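Local coordinates for protein 1d10 (Caenorhabditis elegans, PDB 1T9F) that is of unknown function but is built of MIR repeats in a beta-trefoil and probably enters the secretory pathway, as SDF2 relatives do, at residues E110-N122 with F132-S144. Residues are numbered along the deposited sequence; the frame is centred on the assembly and turned at random.
Sequences ESDTGDDWTVICN and FKLRHAVTGSYLS
His-136 turns the edge of its ring toward the face of Trp-117, in an edge-to-face pair with centroids 4.9 Å apart and planes at 58°. His-136 CB also makes a CH-pi contact over the six-membered ring of Trp-117. CZ3 of Trp-117 touches Leu-143 CB at 3.8 Å. Trp-117 NE1 donates to Leu-86 O of strand 85-89. An alanine in place of Trp-117 would probably open a gap beside His-136 and Leu-143 and leave Leu-86 O without its indole N-H donor. The imidazole is held at both nitrogens. Its NE2 donates to Gly-114 O at 2.7 Å, in the ring plane but from above the carbonyl plane. Its ND1 shares a hydrogen bond with Thr-139 OG1 at 2.7 Å. The first torsion of His-136 (chi1 -166°) sets CG opposite the backbone N and brings the ring to Gly-114. There an Asx turn, closed by Asp-112 OD1 on Gly-114 N, shapes the loop. Water 1 links Thr-113 O and Asp-116 O to Val-138 N. On the face of the sheet that carries Thr-118, Ile-120, Lys-133 and Arg-135, Ile-120 CD1 meets the ring edge of Tyr-142 at CE1 (3.5 Å) and also touches Arg-135 CB (3.6 Å). Arg-135 NE bonds Gly-140 O in the guanidinium plane. Paired backbone bonds join Thr-118 with Arg-135 and Ile-120 with Lys-133. Cys-121 is tied to Cys-71 by a disulfide. Strands 117-120 and 131-136 form an antiparallel hairpin of the six-stranded barrel of a beta-trefoil, the fold of MIR domains.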
# COMPACT_ATOMS: atom_id res chain seq x y z
N GLU A 110 8.11 -0.85 -16.02
CA GLU A 110 7.01 0.06 -16.36
C GLU A 110 6.68 1.10 -15.29
O GLU A 110 5.86 1.99 -15.52
CB GLU A 110 5.73 -0.73 -16.63
CG GLU A 110 5.83 -1.80 -17.70
CD GLU A 110 4.68 -2.77 -17.61
OE1 GLU A 110 3.62 -2.51 -18.22
OE2 GLU A 110 4.82 -3.78 -16.91
N SER A 111 7.29 0.98 -14.12
CA SER A 111 7.02 1.89 -13.01
C SER A 111 7.17 3.37 -13.37
O SER A 111 8.13 3.77 -14.04
CB SER A 111 7.93 1.56 -11.84
OG SER A 111 7.65 2.38 -10.71
N ASP A 112 6.20 4.18 -12.93
CA ASP A 112 6.22 5.63 -13.16
C ASP A 112 5.87 6.39 -11.87
O ASP A 112 5.72 5.77 -10.81
CB ASP A 112 5.25 6.03 -14.28
CG ASP A 112 3.80 5.67 -13.97
OD1 ASP A 112 3.39 5.73 -12.79
OD2 ASP A 112 3.05 5.36 -14.92
N THR A 113 5.74 7.71 -11.96
CA THR A 113 5.43 8.54 -10.79
C THR A 113 4.14 8.13 -10.07
O THR A 113 3.95 8.45 -8.89
CB THR A 113 5.33 10.05 -11.17
OG1 THR A 113 4.27 10.24 -12.11
CG2 THR A 113 6.63 10.54 -11.77
N GLY A 114 3.26 7.44 -10.78
CA GLY A 114 2.02 7.00 -10.17
C GLY A 114 2.22 5.95 -9.08
O GLY A 114 1.28 5.64 -8.34
N ASP A 115 3.43 5.40 -8.99
CA ASP A 115 3.74 4.38 -7.99
C ASP A 115 4.30 4.98 -6.69
O ASP A 115 4.49 4.24 -5.71
CB ASP A 115 4.77 3.37 -8.53
CG ASP A 115 4.25 2.57 -9.72
OD1 ASP A 115 3.04 2.31 -9.79
OD2 ASP A 115 5.08 2.19 -10.58
N ASP A 116 4.56 6.29 -6.68
CA ASP A 116 5.13 6.96 -5.51
C ASP A 116 4.14 7.28 -4.39
O ASP A 116 3.08 7.87 -4.63
CB ASP A 116 5.83 8.27 -5.91
CG ASP A 116 7.12 8.04 -6.70
OD1 ASP A 116 7.75 6.96 -6.57
OD2 ASP A 116 7.52 8.97 -7.44
N TRP A 117 4.50 6.91 -3.17
CA TRP A 117 3.68 7.17 -1.99
C TRP A 117 4.53 7.83 -0.91
O TRP A 117 5.64 7.38 -0.62
CB TRP A 117 3.10 5.87 -1.42
CG TRP A 117 2.20 5.14 -2.36
CD1 TRP A 117 2.58 4.31 -3.38
CD2 TRP A 117 0.77 5.17 -2.39
NE1 TRP A 117 1.48 3.82 -4.03
CE2 TRP A 117 0.35 4.33 -3.45
CE3 TRP A 117 -0.20 5.82 -1.62
CZ2 TRP A 117 -1.00 4.13 -3.76
CZ3 TRP A 117 -1.55 5.62 -1.93
CH2 TRP A 117 -1.93 4.78 -2.99
N THR A 118 4.01 8.90 -0.32
CA THR A 118 4.72 9.61 0.74
C THR A 118 4.42 8.92 2.05
O THR A 118 3.26 8.67 2.38
CB THR A 118 4.27 11.07 0.84
OG1 THR A 118 4.52 11.74 -0.40
CG2 THR A 118 5.04 11.79 1.94
N VAL A 119 5.46 8.59 2.80
CA VAL A 119 5.26 7.93 4.08
C VAL A 119 4.98 9.00 5.13
O VAL A 119 5.78 9.91 5.34
CB VAL A 119 6.50 7.12 4.51
CG1 VAL A 119 6.18 6.32 5.76
CG2 VAL A 119 6.92 6.19 3.38
N ILE A 120 3.83 8.89 5.78
CA ILE A 120 3.46 9.86 6.79
C ILE A 120 3.60 9.30 8.19
O ILE A 120 2.68 8.67 8.72
CB ILE A 120 2.01 10.36 6.58
CG1 ILE A 120 1.88 10.98 5.19
CG2 ILE A 120 1.64 11.41 7.64
CD1 ILE A 120 0.49 11.44 4.87
N CYS A 121 4.77 9.49 8.78
CA CYS A 121 5.03 9.05 10.14
C CYS A 121 5.58 10.23 10.95
O CYS A 121 6.01 11.23 10.37
CB CYS A 121 5.97 7.84 10.20
SG CYS A 121 7.51 7.72 9.22
N ASN A 122 5.54 10.12 12.27
CA ASN A 122 6.03 11.20 13.12
C ASN A 122 7.51 11.06 13.41
O ASN A 122 8.04 9.96 13.44
CB ASN A 122 5.23 11.27 14.42
CG ASN A 122 3.83 11.78 14.20
OD1 ASN A 122 3.64 12.83 13.59
ND2 ASN A 122 2.84 11.05 14.71
N PHE A 132 1.13 4.65 10.70
CA PHE A 132 1.48 5.60 9.66
C PHE A 132 0.40 5.65 8.60
O PHE A 132 -0.51 4.82 8.58
CB PHE A 132 2.81 5.20 9.00
CG PHE A 132 2.76 3.86 8.30
CD1 PHE A 132 2.92 2.67 9.01
CD2 PHE A 132 2.52 3.78 6.93
CE1 PHE A 132 2.84 1.42 8.36
CE2 PHE A 132 2.44 2.55 6.28
CZ PHE A 132 2.60 1.37 6.99
N LYS A 133 0.50 6.64 7.73
CA LYS A 133 -0.43 6.76 6.62
C LYS A 133 0.44 6.79 5.37
O LYS A 133 1.66 6.99 5.46
CB LYS A 133 -1.26 8.04 6.72
CG LYS A 133 -2.28 8.02 7.84
CD LYS A 133 -2.98 9.35 7.97
CE LYS A 133 -2.31 10.24 9.01
NZ LYS A 133 -2.45 9.70 10.40
N LEU A 134 -0.17 6.57 4.22
CA LEU A 134 0.55 6.61 2.96
C LEU A 134 -0.25 7.51 2.05
O LEU A 134 -1.40 7.22 1.72
CB LEU A 134 0.66 5.21 2.33
CG LEU A 134 1.68 4.24 2.92
CD1 LEU A 134 1.57 2.91 2.18
CD2 LEU A 134 3.10 4.80 2.79
N ARG A 135 0.36 8.61 1.65
CA ARG A 135 -0.32 9.56 0.79
C ARG A 135 0.23 9.51 -0.63
O ARG A 135 1.42 9.73 -0.85
CB ARG A 135 -0.15 10.97 1.37
CG ARG A 135 -1.13 11.98 0.83
CD ARG A 135 -0.97 13.34 1.54
NE ARG A 135 -2.05 14.25 1.19
CZ ARG A 135 -2.19 15.47 1.70
NH1 ARG A 135 -1.32 15.94 2.58
NH2 ARG A 135 -3.22 16.22 1.33
N HIS A 136 -0.64 9.22 -1.59
CA HIS A 136 -0.22 9.14 -2.99
C HIS A 136 0.40 10.48 -3.38
O HIS A 136 -0.24 11.53 -3.28
CB HIS A 136 -1.41 8.84 -3.89
CG HIS A 136 -1.03 8.41 -5.27
ND1 HIS A 136 -1.54 9.00 -6.40
CD2 HIS A 136 -0.21 7.42 -5.70
CE1 HIS A 136 -1.05 8.39 -7.47
NE2 HIS A 136 -0.24 7.43 -7.07
N ALA A 137 1.65 10.42 -3.84
CA ALA A 137 2.37 11.62 -4.22
C ALA A 137 1.73 12.44 -5.33
O ALA A 137 1.58 13.65 -5.21
CB ALA A 137 3.79 11.25 -4.60
N VAL A 138 1.35 11.77 -6.42
CA VAL A 138 0.76 12.47 -7.55
C VAL A 138 -0.64 13.04 -7.35
O VAL A 138 -0.92 14.15 -7.78
CB VAL A 138 0.77 11.57 -8.81
CG1 VAL A 138 -0.00 12.23 -9.94
CG2 VAL A 138 2.21 11.31 -9.23
N THR A 139 -1.52 12.28 -6.69
CA THR A 139 -2.89 12.75 -6.47
C THR A 139 -3.16 13.29 -5.07
O THR A 139 -4.08 14.07 -4.86
CB THR A 139 -3.91 11.64 -6.73
OG1 THR A 139 -3.67 10.56 -5.83
CG2 THR A 139 -3.81 11.15 -8.16
N GLY A 140 -2.36 12.86 -4.09
CA GLY A 140 -2.56 13.32 -2.73
C GLY A 140 -3.54 12.48 -1.92
O GLY A 140 -3.76 12.74 -0.74
N SER A 141 -4.12 11.47 -2.56
CA SER A 141 -5.09 10.60 -1.89
C SER A 141 -4.40 9.68 -0.90
O SER A 141 -3.29 9.21 -1.14
CB SER A 141 -5.86 9.77 -2.91
OG SER A 141 -6.42 10.59 -3.92
N TYR A 142 -5.08 9.44 0.22
CA TYR A 142 -4.55 8.57 1.26
C TYR A 142 -4.97 7.13 0.99
O TYR A 142 -6.10 6.87 0.55
CB TYR A 142 -5.10 9.00 2.61
CG TYR A 142 -4.60 10.36 3.07
CD1 TYR A 142 -3.37 10.49 3.70
CD2 TYR A 142 -5.37 11.51 2.86
CE1 TYR A 142 -2.91 11.74 4.13
CE2 TYR A 142 -4.92 12.76 3.29
CZ TYR A 142 -3.69 12.87 3.92
OH TYR A 142 -3.23 14.10 4.33
N LEU A 143 -4.06 6.19 1.22
CA LEU A 143 -4.37 4.78 1.02
C LEU A 143 -5.33 4.47 2.16
O LEU A 143 -4.98 4.66 3.33
CB LEU A 143 -3.10 3.94 1.15
CG LEU A 143 -3.26 2.42 1.02
CD1 LEU A 143 -3.64 2.08 -0.41
CD2 LEU A 143 -1.95 1.74 1.40
N SER A 144 -6.54 4.01 1.85
CA SER A 144 -7.51 3.73 2.90
C SER A 144 -8.48 2.61 2.58
O SER A 144 -8.74 2.32 1.41
CB SER A 144 -8.36 4.98 3.19
OG SER A 144 -7.56 6.14 3.35
O HOH W 1 2.01 9.09 -6.96
O HOH W 2 2.32 13.08 -0.65